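Long-range contacts in fructose-bisphosphate aldolase (Thermus caldophilus, PDB 2FJK), which belongs to the class II aldolases, enzymes built on the TIM-barrel fold, and holds 1,3-dihydroxyacetonephosphate in its pocket: residues I33-E38 with A287-V292; T97-D102 with V127-E132; Y169-I174 with P204-G209; S211-E216 with T252-R257. One frame throughout, in Å; residues are numbered along the deposited sequence.

Contact 1 of 4, residues I33-E38 with A287-V292; sequences ILEAAE and AVKEVV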
loop_
_atom_site.group_PDB
_atom_site.type_symbol
_atom_site.label_atom_id
_atom_site.label_comp_id
_atom_site.label_asym_id
_atom_site.label_seq_id
_atom_site.Cartn_x
_atom_site.Cartn_y
_atom_site.Cartn_z
ATOM N N ILE A 33 19.170 -7.667 3.941
ATOM C CA ILE A 33 18.617 -9.000 4.044
ATOM C C ILE A 33 17.923 -9.446 2.763
ATOM O O ILE A 33 18.213 -10.528 2.252
ATOM C CB ILE A 33 17.610 -9.109 5.191
ATOM C CG1 ILE A 33 18.280 -8.764 6.528
ATOM C CG2 ILE A 33 17.051 -10.516 5.236
ATOM C CD1 ILE A 33 17.289 -8.665 7.679
ATOM N N LEU A 34 16.999 -8.622 2.265
ATOM C CA LEU A 34 16.246 -8.937 1.052
ATOM C C LEU A 34 17.090 -9.000 -0.218
ATOM O O LEU A 34 16.818 -9.807 -1.110
ATOM C CB LEU A 34 15.107 -7.933 0.846
ATOM C CG LEU A 34 13.919 -8.041 1.809
ATOM C CD1 LEU A 34 12.839 -7.057 1.402
ATOM C CD2 LEU A 34 13.377 -9.458 1.799
ATOM N N GLU A 35 18.102 -8.147 -0.315
ATOM C CA GLU A 35 18.960 -8.156 -1.493
ATOM C C GLU A 35 19.767 -9.446 -1.469
ATOM O O GLU A 35 19.927 -10.112 -2.503
ATOM C CB GLU A 35 19.895 -6.955 -1.489
ATOM C CG GLU A 35 19.211 -5.653 -1.822
ATOM C CD GLU A 35 20.149 -4.477 -1.704
ATOM O OE1 GLU A 35 21.316 -4.624 -2.115
ATOM O OE2 GLU A 35 19.719 -3.409 -1.218
ATOM N N ALA A 36 20.269 -9.793 -0.285
ATOM C CA ALA A 36 21.032 -11.022 -0.121
ATOM C C ALA A 36 20.119 -12.169 -0.562
ATOM O O ALA A 36 20.565 -13.121 -1.197
ATOM C CB ALA A 36 21.443 -11.197 1.341
ATOM N N ALA A 37 18.836 -12.058 -0.246
ATOM C CA ALA A 37 17.870 -13.085 -0.635
ATOM C C ALA A 37 17.663 -13.135 -2.161
ATOM O O ALA A 37 17.589 -14.222 -2.737
ATOM C CB ALA A 37 16.540 -12.844 0.062
ATOM N N GLU A 38 17.554 -11.973 -2.809
ATOM C CA GLU A 38 17.364 -11.945 -4.265
ATOM C C GLU A 38 18.603 -12.600 -4.867
ATOM O O GLU A 38 18.500 -13.487 -5.710
ATOM C CB GLU A 38 17.200 -10.508 -4.778
ATOM C CG GLU A 38 15.954 -9.798 -4.253
ATOM C CD GLU A 38 14.662 -10.467 -4.691
ATOM O OE1 GLU A 38 14.673 -11.695 -4.934
ATOM O OE2 GLU A 38 13.629 -9.770 -4.780
ATOM N N ALA A 287 28.053 -4.736 4.749
ATOM C CA ALA A 287 28.650 -5.815 5.529
ATOM C C ALA A 287 27.569 -6.752 6.047
ATOM O O ALA A 287 27.806 -7.950 6.206
ATOM C CB ALA A 287 29.461 -5.265 6.701
ATOM N N VAL A 288 26.382 -6.214 6.313
ATOM C CA VAL A 288 25.299 -7.053 6.803
ATOM C C VAL A 288 24.835 -7.979 5.692
ATOM O O VAL A 288 24.571 -9.162 5.916
ATOM C CB VAL A 288 24.095 -6.218 7.284
ATOM C CG1 VAL A 288 22.893 -7.132 7.507
ATOM C CG2 VAL A 288 24.449 -5.493 8.585
ATOM N N LYS A 289 24.731 -7.423 4.492
ATOM C CA LYS A 289 24.299 -8.190 3.331
ATOM C C LYS A 289 25.243 -9.367 3.111
ATOM O O LYS A 289 24.799 -10.486 2.852
ATOM C CB LYS A 289 24.290 -7.292 2.094
ATOM C CG LYS A 289 23.875 -7.958 0.812
ATOM C CD LYS A 289 23.905 -6.930 -0.315
ATOM C CE LYS A 289 23.753 -7.576 -1.684
ATOM N NZ LYS A 289 23.673 -6.530 -2.740
ATOM N N GLU A 290 26.543 -9.112 3.227
ATOM C CA GLU A 290 27.529 -10.170 3.031
ATOM C C GLU A 290 27.395 -11.238 4.106
ATOM O O GLU A 290 27.575 -12.427 3.838
ATOM C CB GLU A 290 28.947 -9.592 3.028
ATOM C CG GLU A 290 29.225 -8.681 1.829
ATOM C CD GLU A 290 28.876 -9.341 0.502
ATOM O OE1 GLU A 290 29.446 -10.406 0.190
ATOM O OE2 GLU A 290 28.020 -8.798 -0.230
ATOM N N VAL A 291 27.070 -10.813 5.324
ATOM C CA VAL A 291 26.903 -11.758 6.418
ATOM C C VAL A 291 25.715 -12.645 6.104
ATOM O O VAL A 291 25.793 -13.872 6.216
ATOM C CB VAL A 291 26.644 -11.046 7.772
ATOM C CG1 VAL A 291 26.140 -12.061 8.808
ATOM C CG2 VAL A 291 27.924 -10.388 8.260
ATOM N N VAL A 292 24.614 -12.021 5.702
ATOM C CA VAL A 292 23.412 -12.778 5.386
ATOM C C VAL A 292 23.685 -13.817 4.296
ATOM O O VAL A 292 23.262 -14.969 4.410
ATOM C CB VAL A 292 22.266 -11.859 4.926
ATOM C CG1 VAL A 292 21.049 -12.711 4.519
ATOM C CG2 VAL A 292 21.888 -10.893 6.056
#

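Contact 2 of 4, residues T97-D102 with V127-E132; sequences TSVMID and VTVEAE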
loop_
_atom_site.group_PDB
_atom_site.type_symbol
_atom_site.label_atom_id
_atom_site.label_comp_id
_atom_site.label_asym_id
_atom_site.label_seq_id
_atom_site.Cartn_x
_atom_site.Cartn_y
_atom_site.Cartn_z
ATOM N N THR A 97 2.999 -12.514 8.714
ATOM C CA THR A 97 2.493 -13.771 8.179
ATOM C C THR A 97 2.751 -14.963 9.096
ATOM O O THR A 97 2.344 -16.091 8.801
ATOM C CB THR A 97 3.110 -14.033 6.805
ATOM O OG1 THR A 97 4.531 -14.129 6.933
ATOM C CG2 THR A 97 2.766 -12.892 5.865
ATOM N N SER A 98 3.426 -14.696 10.208
ATOM C CA SER A 98 3.729 -15.720 11.197
ATOM C C SER A 98 4.063 -15.045 12.525
ATOM O O SER A 98 4.858 -14.099 12.577
ATOM C CB SER A 98 4.916 -16.562 10.748
ATOM O OG SER A 98 5.106 -16.492 9.338
ATOM N N VAL A 99 3.443 -15.526 13.595
ATOM C CA VAL A 99 3.687 -14.961 14.907
ATOM C C VAL A 99 4.239 -16.005 15.848
ATOM O O VAL A 99 4.165 -17.212 15.591
ATOM C CB VAL A 99 2.412 -14.393 15.532
ATOM C CG1 VAL A 99 1.863 -13.280 14.661
ATOM C CG2 VAL A 99 1.391 -15.506 15.724
HETATM N N MSE A 100 4.779 -15.523 16.956
HETATM C CA MSE A 100 5.366 -16.395 17.943
HETATM C C MSE A 100 5.149 -15.846 19.331
HETATM O O MSE A 100 5.391 -14.664 19.597
HETATM C CB MSE A 100 6.859 -16.521 17.684
HETATM C CG MSE A 100 7.554 -17.452 18.622
HETATM SE SE MSE A 100 9.426 -17.254 18.402
HETATM C CE MSE A 100 9.519 -17.161 16.470
ATOM N N ILE A 101 4.679 -16.712 20.214
ATOM C CA ILE A 101 4.452 -16.334 21.587
ATOM C C ILE A 101 5.480 -17.117 22.392
ATOM O O ILE A 101 5.666 -18.317 22.183
ATOM C CB ILE A 101 3.018 -16.713 22.030
ATOM C CG1 ILE A 101 2.822 -16.386 23.507
ATOM C CG2 ILE A 101 2.758 -18.192 21.753
ATOM C CD1 ILE A 101 2.873 -14.910 23.820
ATOM N N ASP A 102 6.175 -16.432 23.288
ATOM C CA ASP A 102 7.169 -17.100 24.107
ATOM C C ASP A 102 6.712 -17.223 25.557
ATOM O O ASP A 102 6.732 -16.257 26.319
ATOM C CB ASP A 102 8.508 -16.362 24.035
ATOM C CG ASP A 102 9.563 -16.979 24.942
ATOM O OD1 ASP A 102 9.533 -18.214 25.153
ATOM O OD2 ASP A 102 10.432 -16.228 25.430
ATOM N N VAL A 127 -2.585 -16.819 9.492
ATOM C CA VAL A 127 -1.207 -16.601 9.913
ATOM C C VAL A 127 -0.694 -17.838 10.650
ATOM O O VAL A 127 -1.447 -18.468 11.394
ATOM C CB VAL A 127 -1.111 -15.373 10.853
ATOM C CG1 VAL A 127 0.277 -15.285 11.469
ATOM C CG2 VAL A 127 -1.416 -14.104 10.066
ATOM N N THR A 128 0.572 -18.193 10.448
ATOM C CA THR A 128 1.141 -19.350 11.135
ATOM C C THR A 128 1.719 -18.982 12.503
ATOM O O THR A 128 1.985 -17.814 12.799
ATOM C CB THR A 128 2.241 -20.041 10.307
ATOM O OG1 THR A 128 3.233 -19.083 9.925
ATOM C CG2 THR A 128 1.637 -20.701 9.072
ATOM N N VAL A 129 1.926 -19.993 13.331
ATOM C CA VAL A 129 2.422 -19.768 14.681
ATOM C C VAL A 129 3.604 -20.631 15.072
ATOM O O VAL A 129 3.609 -21.844 14.848
ATOM C CB VAL A 129 1.305 -20.015 15.711
ATOM C CG1 VAL A 129 1.857 -19.943 17.125
ATOM C CG2 VAL A 129 0.211 -18.993 15.525
ATOM N N GLU A 130 4.613 -19.992 15.650
ATOM C CA GLU A 130 5.779 -20.707 16.134
ATOM C C GLU A 130 5.655 -20.682 17.654
ATOM O O GLU A 130 5.189 -19.696 18.227
ATOM C CB GLU A 130 7.080 -20.007 15.733
ATOM C CG GLU A 130 8.311 -20.808 16.134
ATOM C CD GLU A 130 9.617 -20.087 15.864
ATOM O OE1 GLU A 130 9.819 -19.608 14.729
ATOM O OE2 GLU A 130 10.449 -20.009 16.791
ATOM N N ALA A 131 6.053 -21.761 18.305
ATOM C CA ALA A 131 5.991 -21.816 19.758
ATOM C C ALA A 131 7.262 -22.466 20.265
ATOM O O ALA A 131 7.897 -23.238 19.547
ATOM C CB ALA A 131 4.777 -22.614 20.197
ATOM N N GLU A 132 7.651 -22.154 21.493
ATOM C CA GLU A 132 8.855 -22.763 22.023
ATOM C C GLU A 132 8.647 -23.482 23.344
ATOM O O GLU A 132 7.878 -23.045 24.200
ATOM C CB GLU A 132 9.978 -21.722 22.146
ATOM C CG GLU A 132 9.673 -20.520 23.009
ATOM C CD GLU A 132 10.702 -19.404 22.820
ATOM O OE1 GLU A 132 11.922 -19.664 22.974
ATOM O OE2 GLU A 132 10.285 -18.265 22.512
HETATM O O HOH W 1 12.847 -17.560 24.531
#

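Contact 3 of 4, residues Y169-I174 with P204-G209; sequences YLAVAI and PLVLHG. With 13P (1,3-dihydroxyacetonephosphate), chain E.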
loop_
_atom_site.group_PDB
_atom_site.type_symbol
_atom_site.label_atom_id
_atom_site.label_comp_id
_atom_site.label_asym_id
_atom_site.label_seq_id
_atom_site.Cartn_x
_atom_site.Cartn_y
_atom_site.Cartn_z
ATOM N N TYR A 169 5.351 -24.598 13.913
ATOM C CA TYR A 169 6.800 -24.815 13.857
ATOM C C TYR A 169 7.480 -25.489 15.049
ATOM O O TYR A 169 7.830 -26.664 14.978
ATOM C CB TYR A 169 7.503 -23.482 13.562
ATOM C CG TYR A 169 6.855 -22.702 12.443
ATOM C CD1 TYR A 169 6.446 -23.345 11.277
ATOM C CD2 TYR A 169 6.626 -21.324 12.554
ATOM C CE1 TYR A 169 5.824 -22.654 10.259
ATOM C CE2 TYR A 169 5.998 -20.614 11.526
ATOM C CZ TYR A 169 5.600 -21.292 10.383
ATOM O OH TYR A 169 4.977 -20.636 9.343
ATOM N N LEU A 170 7.679 -24.733 16.122
ATOM C CA LEU A 170 8.328 -25.210 17.349
ATOM C C LEU A 170 9.825 -24.941 17.429
ATOM O O LEU A 170 10.626 -25.567 16.745
ATOM C CB LEU A 170 8.096 -26.713 17.590
ATOM C CG LEU A 170 8.899 -27.243 18.793
ATOM C CD1 LEU A 170 8.431 -26.536 20.057
ATOM C CD2 LEU A 170 8.748 -28.752 18.940
ATOM N N ALA A 171 10.186 -24.001 18.290
ATOM C CA ALA A 171 11.577 -23.640 18.518
ATOM C C ALA A 171 12.062 -24.558 19.647
ATOM O O ALA A 171 11.397 -24.686 20.677
ATOM C CB ALA A 171 11.666 -22.177 18.939
ATOM N N VAL A 172 13.205 -25.205 19.457
ATOM C CA VAL A 172 13.709 -26.115 20.480
ATOM C C VAL A 172 14.928 -25.611 21.240
ATOM O O VAL A 172 15.716 -24.815 20.729
ATOM C CB VAL A 172 14.042 -27.497 19.874
ATOM C CG1 VAL A 172 12.809 -28.053 19.168
ATOM C CG2 VAL A 172 15.214 -27.382 18.905
ATOM N N ALA A 173 15.069 -26.092 22.469
ATOM C CA ALA A 173 16.188 -25.724 23.339
ATOM C C ALA A 173 17.191 -26.873 23.388
ATOM O O ALA A 173 16.941 -27.897 24.029
ATOM C CB ALA A 173 15.677 -25.421 24.747
ATOM N N ILE A 174 18.327 -26.708 22.724
ATOM C CA ILE A 174 19.321 -27.771 22.703
ATOM C C ILE A 174 20.744 -27.307 22.941
ATOM O O ILE A 174 21.692 -27.973 22.516
ATOM C CB ILE A 174 19.286 -28.520 21.371
ATOM C CG1 ILE A 174 19.581 -27.549 20.217
ATOM C CG2 ILE A 174 17.933 -29.181 21.202
ATOM C CD1 ILE A 174 19.582 -28.204 18.848
ATOM N N PRO A 204 8.158 -28.419 11.145
ATOM C CA PRO A 204 9.506 -27.856 11.039
ATOM C C PRO A 204 10.046 -27.353 12.378
ATOM O O PRO A 204 9.306 -26.790 13.180
ATOM C CB PRO A 204 9.344 -26.747 9.994
ATOM C CG PRO A 204 7.884 -26.464 9.967
ATOM C CD PRO A 204 7.241 -27.793 10.179
ATOM N N LEU A 205 11.331 -27.587 12.624
ATOM C CA LEU A 205 11.970 -27.156 13.866
ATOM C C LEU A 205 12.681 -25.828 13.711
ATOM O O LEU A 205 13.152 -25.493 12.625
ATOM C CB LEU A 205 12.973 -28.207 14.345
ATOM C CG LEU A 205 12.407 -29.596 14.642
ATOM C CD1 LEU A 205 13.507 -30.537 15.107
ATOM C CD2 LEU A 205 11.298 -29.515 15.680
ATOM N N VAL A 206 12.778 -25.090 14.813
ATOM C CA VAL A 206 13.403 -23.772 14.809
ATOM C C VAL A 206 14.534 -23.609 15.814
ATOM O O VAL A 206 14.413 -24.000 16.976
ATOM C CB VAL A 206 12.353 -22.690 15.089
ATOM C CG1 VAL A 206 12.944 -21.306 14.829
ATOM C CG2 VAL A 206 11.130 -22.952 14.241
ATOM N N LEU A 207 15.625 -23.001 15.360
ATOM C CA LEU A 207 16.791 -22.790 16.203
ATOM C C LEU A 207 17.120 -21.310 16.400
ATOM O O LEU A 207 17.548 -20.636 15.469
ATOM C CB LEU A 207 18.000 -23.496 15.582
ATOM C CG LEU A 207 19.280 -23.582 16.410
ATOM C CD1 LEU A 207 19.004 -24.392 17.671
ATOM C CD2 LEU A 207 20.379 -24.235 15.585
ATOM N N HIS A 208 16.920 -20.809 17.616
ATOM C CA HIS A 208 17.231 -19.416 17.919
ATOM C C HIS A 208 18.609 -19.304 18.542
ATOM O O HIS A 208 19.272 -20.311 18.775
ATOM C CB HIS A 208 16.191 -18.809 18.863
ATOM C CG HIS A 208 14.867 -18.562 18.217
ATOM N ND1 HIS A 208 13.892 -19.532 18.121
ATOM C CD2 HIS A 208 14.371 -17.467 17.594
ATOM C CE1 HIS A 208 12.853 -19.042 17.470
ATOM N NE2 HIS A 208 13.117 -17.792 17.139
ATOM N N GLY A 209 19.030 -18.069 18.809
ATOM C CA GLY A 209 20.331 -17.826 19.402
ATOM C C GLY A 209 21.392 -18.597 18.653
ATOM O O GLY A 209 22.290 -19.189 19.256
HETATM P P 13P E . 21.399 -14.203 18.329
HETATM O O1P 13P E . 21.698 -13.083 19.438
HETATM O O2P 13P E . 22.329 -15.437 18.677
HETATM O O3P 13P E . 21.773 -13.645 16.923
HETATM O O1 13P E . 19.838 -14.577 18.397
HETATM C C1 13P E . 19.164 -14.922 17.189
HETATM C C2 13P E . 17.831 -15.481 17.620
HETATM O O2 13P E . 17.798 -16.378 18.459
HETATM C C3 13P E . 16.528 -14.944 17.029
HETATM O O3 13P E . 15.408 -15.539 17.674
HETATM O O HOH W 2 15.444 -22.449 19.268
#

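Contact 4 of 4, residues S211-E216 with T252-R257; sequences SAVPQE and TDTDLR. With 13P (1,3-dihydroxyacetonephosphate), chain E.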
loop_
_atom_site.group_PDB
_atom_site.type_symbol
_atom_site.label_atom_id
_atom_site.label_comp_id
_atom_site.label_asym_id
_atom_site.label_seq_id
_atom_site.Cartn_x
_atom_site.Cartn_y
_atom_site.Cartn_z
ATOM N N SER A 211 23.618 -17.319 16.248
ATOM C CA SER A 211 24.703 -16.559 15.629
ATOM C C SER A 211 26.038 -17.305 15.761
ATOM O O SER A 211 26.236 -18.086 16.690
ATOM C CB SER A 211 24.830 -15.170 16.259
ATOM O OG SER A 211 23.979 -14.232 15.620
ATOM N N ALA A 212 26.949 -17.046 14.828
ATOM C CA ALA A 212 28.259 -17.688 14.817
ATOM C C ALA A 212 29.291 -16.825 15.541
ATOM O O ALA A 212 30.293 -17.326 16.047
ATOM C CB ALA A 212 28.706 -17.946 13.362
ATOM N N VAL A 213 29.035 -15.525 15.589
ATOM C CA VAL A 213 29.935 -14.597 16.254
ATOM C C VAL A 213 31.385 -14.905 15.855
ATOM O O VAL A 213 32.239 -15.147 16.713
ATOM C CB VAL A 213 29.782 -14.713 17.784
ATOM C CG1 VAL A 213 30.278 -13.441 18.452
ATOM C CG2 VAL A 213 28.313 -14.994 18.141
ATOM N N PRO A 214 31.674 -14.893 14.538
ATOM C CA PRO A 214 33.006 -15.172 13.987
ATOM C C PRO A 214 34.128 -14.362 14.616
ATOM O O PRO A 214 33.995 -13.156 14.832
ATOM C CB PRO A 214 32.836 -14.884 12.493
ATOM C CG PRO A 214 31.724 -13.865 12.467
ATOM C CD PRO A 214 30.762 -14.426 13.479
ATOM N N GLN A 215 35.237 -15.043 14.896
ATOM C CA GLN A 215 36.396 -14.427 15.527
ATOM C C GLN A 215 36.895 -13.213 14.756
ATOM O O GLN A 215 37.130 -12.154 15.340
ATOM C CB GLN A 215 37.517 -15.464 15.673
ATOM C CG GLN A 215 38.734 -14.980 16.457
ATOM C CD GLN A 215 38.373 -14.382 17.812
ATOM O OE1 GLN A 215 37.591 -14.954 18.573
ATOM N NE2 GLN A 215 38.955 -13.229 18.120
ATOM N N GLU A 216 37.058 -13.366 13.447
ATOM C CA GLU A 216 37.525 -12.264 12.620
ATOM C C GLU A 216 36.639 -11.038 12.825
ATOM O O GLU A 216 37.133 -9.915 12.902
ATOM C CB GLU A 216 37.549 -12.670 11.136
ATOM C CG GLU A 216 36.622 -13.829 10.765
ATOM C CD GLU A 216 37.110 -15.179 11.292
ATOM O OE1 GLU A 216 38.260 -15.562 10.975
ATOM O OE2 GLU A 216 36.340 -15.857 12.014
ATOM N N THR A 252 19.225 -15.375 13.150
ATOM C CA THR A 252 20.515 -14.681 13.244
ATOM C C THR A 252 20.274 -13.202 13.513
ATOM O O THR A 252 19.581 -12.533 12.744
ATOM C CB THR A 252 21.322 -14.785 11.935
ATOM O OG1 THR A 252 21.463 -16.158 11.575
ATOM C CG2 THR A 252 22.713 -14.163 12.107
ATOM N N ASP A 253 20.863 -12.687 14.589
ATOM C CA ASP A 253 20.679 -11.290 14.957
ATOM C C ASP A 253 22.008 -10.639 15.351
ATOM O O ASP A 253 22.443 -9.683 14.715
ATOM C CB ASP A 253 19.667 -11.211 16.111
ATOM C CG ASP A 253 19.351 -9.793 16.529
ATOM O OD1 ASP A 253 19.813 -8.847 15.866
ATOM O OD2 ASP A 253 18.626 -9.628 17.532
ATOM N N THR A 254 22.639 -11.158 16.402
ATOM C CA THR A 254 23.923 -10.648 16.879
ATOM C C THR A 254 24.966 -10.454 15.759
ATOM O O THR A 254 25.614 -9.408 15.683
ATOM C CB THR A 254 24.540 -11.599 17.941
ATOM O OG1 THR A 254 23.737 -11.585 19.129
ATOM C CG2 THR A 254 25.960 -11.176 18.283
ATOM N N ASP A 255 25.136 -11.463 14.907
ATOM C CA ASP A 255 26.113 -11.376 13.825
ATOM C C ASP A 255 25.918 -10.118 12.979
ATOM O O ASP A 255 26.885 -9.453 12.623
ATOM C CB ASP A 255 26.051 -12.615 12.913
ATOM C CG ASP A 255 26.610 -13.876 13.575
ATOM O OD1 ASP A 255 27.429 -13.766 14.511
ATOM O OD2 ASP A 255 26.240 -14.987 13.141
ATOM N N LEU A 256 24.661 -9.798 12.678
ATOM C CA LEU A 256 24.330 -8.632 11.865
ATOM C C LEU A 256 24.625 -7.328 12.578
ATOM O O LEU A 256 25.203 -6.420 11.989
ATOM C CB LEU A 256 22.860 -8.662 11.467
ATOM C CG LEU A 256 22.340 -9.984 10.910
ATOM C CD1 LEU A 256 20.934 -9.760 10.388
ATOM C CD2 LEU A 256 23.244 -10.503 9.806
ATOM N N ARG A 257 24.214 -7.231 13.840
ATOM C CA ARG A 257 24.457 -6.023 14.627
ATOM C C ARG A 257 25.941 -5.743 14.693
ATOM O O ARG A 257 26.374 -4.619 14.466
ATOM C CB ARG A 257 23.946 -6.173 16.061
ATOM C CG ARG A 257 22.460 -6.358 16.225
ATOM C CD ARG A 257 22.124 -6.351 17.722
ATOM N NE ARG A 257 20.779 -6.834 17.993
ATOM C CZ ARG A 257 20.162 -6.712 19.168
ATOM N NH1 ARG A 257 20.775 -6.117 20.188
ATOM N NH2 ARG A 257 18.925 -7.186 19.324
HETATM P P 13P E . 21.399 -14.203 18.329
HETATM O O1P 13P E . 21.698 -13.083 19.438
HETATM O O2P 13P E . 22.329 -15.437 18.677
HETATM O O3P 13P E . 21.773 -13.645 16.923
HETATM O O1 13P E . 19.838 -14.577 18.397
HETATM C C1 13P E . 19.164 -14.922 17.189
HETATM C C2 13P E . 17.831 -15.481 17.620
HETATM O O2 13P E . 17.798 -16.378 18.459
HETATM C C3 13P E . 16.528 -14.944 17.029
HETATM O O3 13P E . 15.408 -15.539 17.674
#

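Contact 1 of 4, residues I33-E38 with A287-V292
Lys289 NZ is gripped by two carboxylates, one on the facing helix and one just past its end: it lies 3.1 Å from Glu35 OE1, with which it forms a hydrogen-bonded salt bridge, and it makes a second salt bridge with OE2 of Glu39. Glu35 offers the lone pair of OE1 that points away from its other oxygen. The two side chains meet at about a right angle. Lys289 starts with CG opposite the backbone N (chi1 179°) and stays stretched all the way to the amine, a shape that lets it span the gap between the helices. On the way its CG passes 4.1 Å from Ala36 CB, and its CE rests 3.9 Å from Glu35 CB. Behind this polar edge the packing is mostly apolar. Ala36 CB points at the other helix and meets Val292 CG1 at 3.5 Å, while the second branch of the same valine, CG2, lies 4.2 Å from Ile33 CG1. With so small a residue as Ala36 at the crossing, the axes of the two short segments come within 8.3 Å at an angle of 46°. The contact sets helix 27-38, one of the outer helices of the TIM barrel, against the long C-terminal helix 277-299. Ile33 also packs on strand 44-47, and Val291 leans on helix 254-270. Two acidic neighbours around one amine would be expected to favour its charged form, so the seam combines a buried apolar strip with a charged clasp along its partly exposed edge.

Contact 2 of 4, residues T97-D102 with V127-E132
A beta-alpha-beta crossover of the TIM barrel brings Val99 beside Val129: strand 98-101, helix 108-124 and strand 128-133 follow one another, and the two strands run parallel. Val99 bonds to the residues flanking Val129, its N giving a hydrogen bond to Thr128 O at 2.8 Å and its O receiving one from Glu130 N at 2.8 Å. At the start of the strands, Thr128 N bonds Thr97 O at 3.2 Å. On the face turned to the helices, Val99 CG2 touches Val129 CG2 at 3.7 Å. Val99 CG1, swung beside its own backbone N (chi1 -61°), turns back along the strand to Val127 CG1 at 4.1 Å. On the other face the selenomethionine Met100 and Glu130 lie side by side, pointing the same way, though their ends are modelled too close to trust; Glu130 OE1 has a salt bridge to Lys249. Further along, water 1 donates to Asp102 OD2 at 2.9 Å and to Glu132 OE1 at 2.8 Å, while Asp102 OD1 bonds Ser104. These two carboxylates are themselves modelled too close to each other, which leaves the detail of their approach doubtful. Around the pair, helix 85-93 packs on Val99 and Val127, helix 108-124 on Val99, Ile101, Val129 and Ala131, and strand 171-172 follows next to strand 128-133 in the sheet.

Contact 3 of 4, residues Y169-I174 with P204-G209
Strands 171-172 and 205-207 meet at a single bridge, Ala171 with Val206, where Val206 N bonds Leu170 O at 2.9 Å and Val172 N bonds Val206 O at 3.0 Å. The bridge joins two neighbouring strands of the TIM barrel, whose segments then part with end-to-end directions 50° from each other. On one face Tyr169 CB rests 3.7 Å from Val206 CG2, and the CG of Pro204 comes up to the edge of the tyrosine ring, near its plane, 3.7 Å from CD1. The opposite face is aliphatic: Val172 CG1 meets Leu205 CD2 at 4.1 Å. Further on, Ile174 and Leu207 cross at about a right angle through their CD1 methyls. Helix 6-14 packs on Tyr169, Pro204 and Leu205. At the pocket end, with CG anti to the carbonyl carbon (chi1 -72°), the His208 ring swings back beside Ala171, whose CB lies at its edge on the ND1 side; the 1,3-dihydroxyacetonephosphate sits beside the same residue, but its modelled approach there is doubtfully short. Water 2 sits between the two segments, accepting from His208 N at 2.8 Å and donating to Val172 O and Val206 O.

Contact 4 of 4, residues S211-E216 with T252-R257
Ser211 OG sits between the bound 1,3-dihydroxyacetonephosphate and Asp255: it gives its proton to O3P of the ligand at 2.6 Å and accepts Asp255 N at 3.1 Å, a fairly straight bond (161°). The same phosphate oxygen O3P takes Asp253 N and Thr254 N, each at 2.7 Å, so three donors hold it. Thr254 OG1 donates to O1P at 2.5 Å, and Ser211 N makes a weak bond to O2P. Lys182, His178 and Gly179 also bond the ligand. This is the phosphate-binding corner familiar from TIM barrels, where loops after the strands and the first turn of a helix, here 254-270, present backbone N-H groups to the anion; the helix end would add to the attraction. Behind that shell, the Asp255 carboxylate fixes the loop that carries Ser211. OD2 receives Ala212 N at 2.8 Å and OD1 receives Val213 N at 2.6 Å, each on the lone pair facing the other oxygen, while Pro214 CD rests against OD1. A positive phi at Val213 (45°) marks the turn of the loop there. Asp253 is clasped side-on by Arg257, NE to OD1 and NH2 to OD2, both approaching out of the carboxylate plane. Arg257 NH1 reaches further, to a salt bridge with Asp276 of a neighbouring subunit, and Arg295 of helix 277-299 bonds Thr252 OG1.

How the contacts relate
From the N terminus, helix 27-38 opens contact 1, whose partner lies on the C-terminal helix 277-299; the loop it closes encloses the other three contacts. Those three follow in series, none crossing another. Contact 2 closes the crossover between strands 98-101 and 128-133; contact 3 continues the barrel wall by joining strand 171-172 to 205-207; contact 4 ties the loop directly after that to the start of helix 254-270. Contacts 2 and 3 share a sheet and touch through Ala131 O and Ala171 N. Contacts 3 and 4 both reach the ligand, while contacts 1 and 4 meet where Val291 and Val292 pack on Leu256.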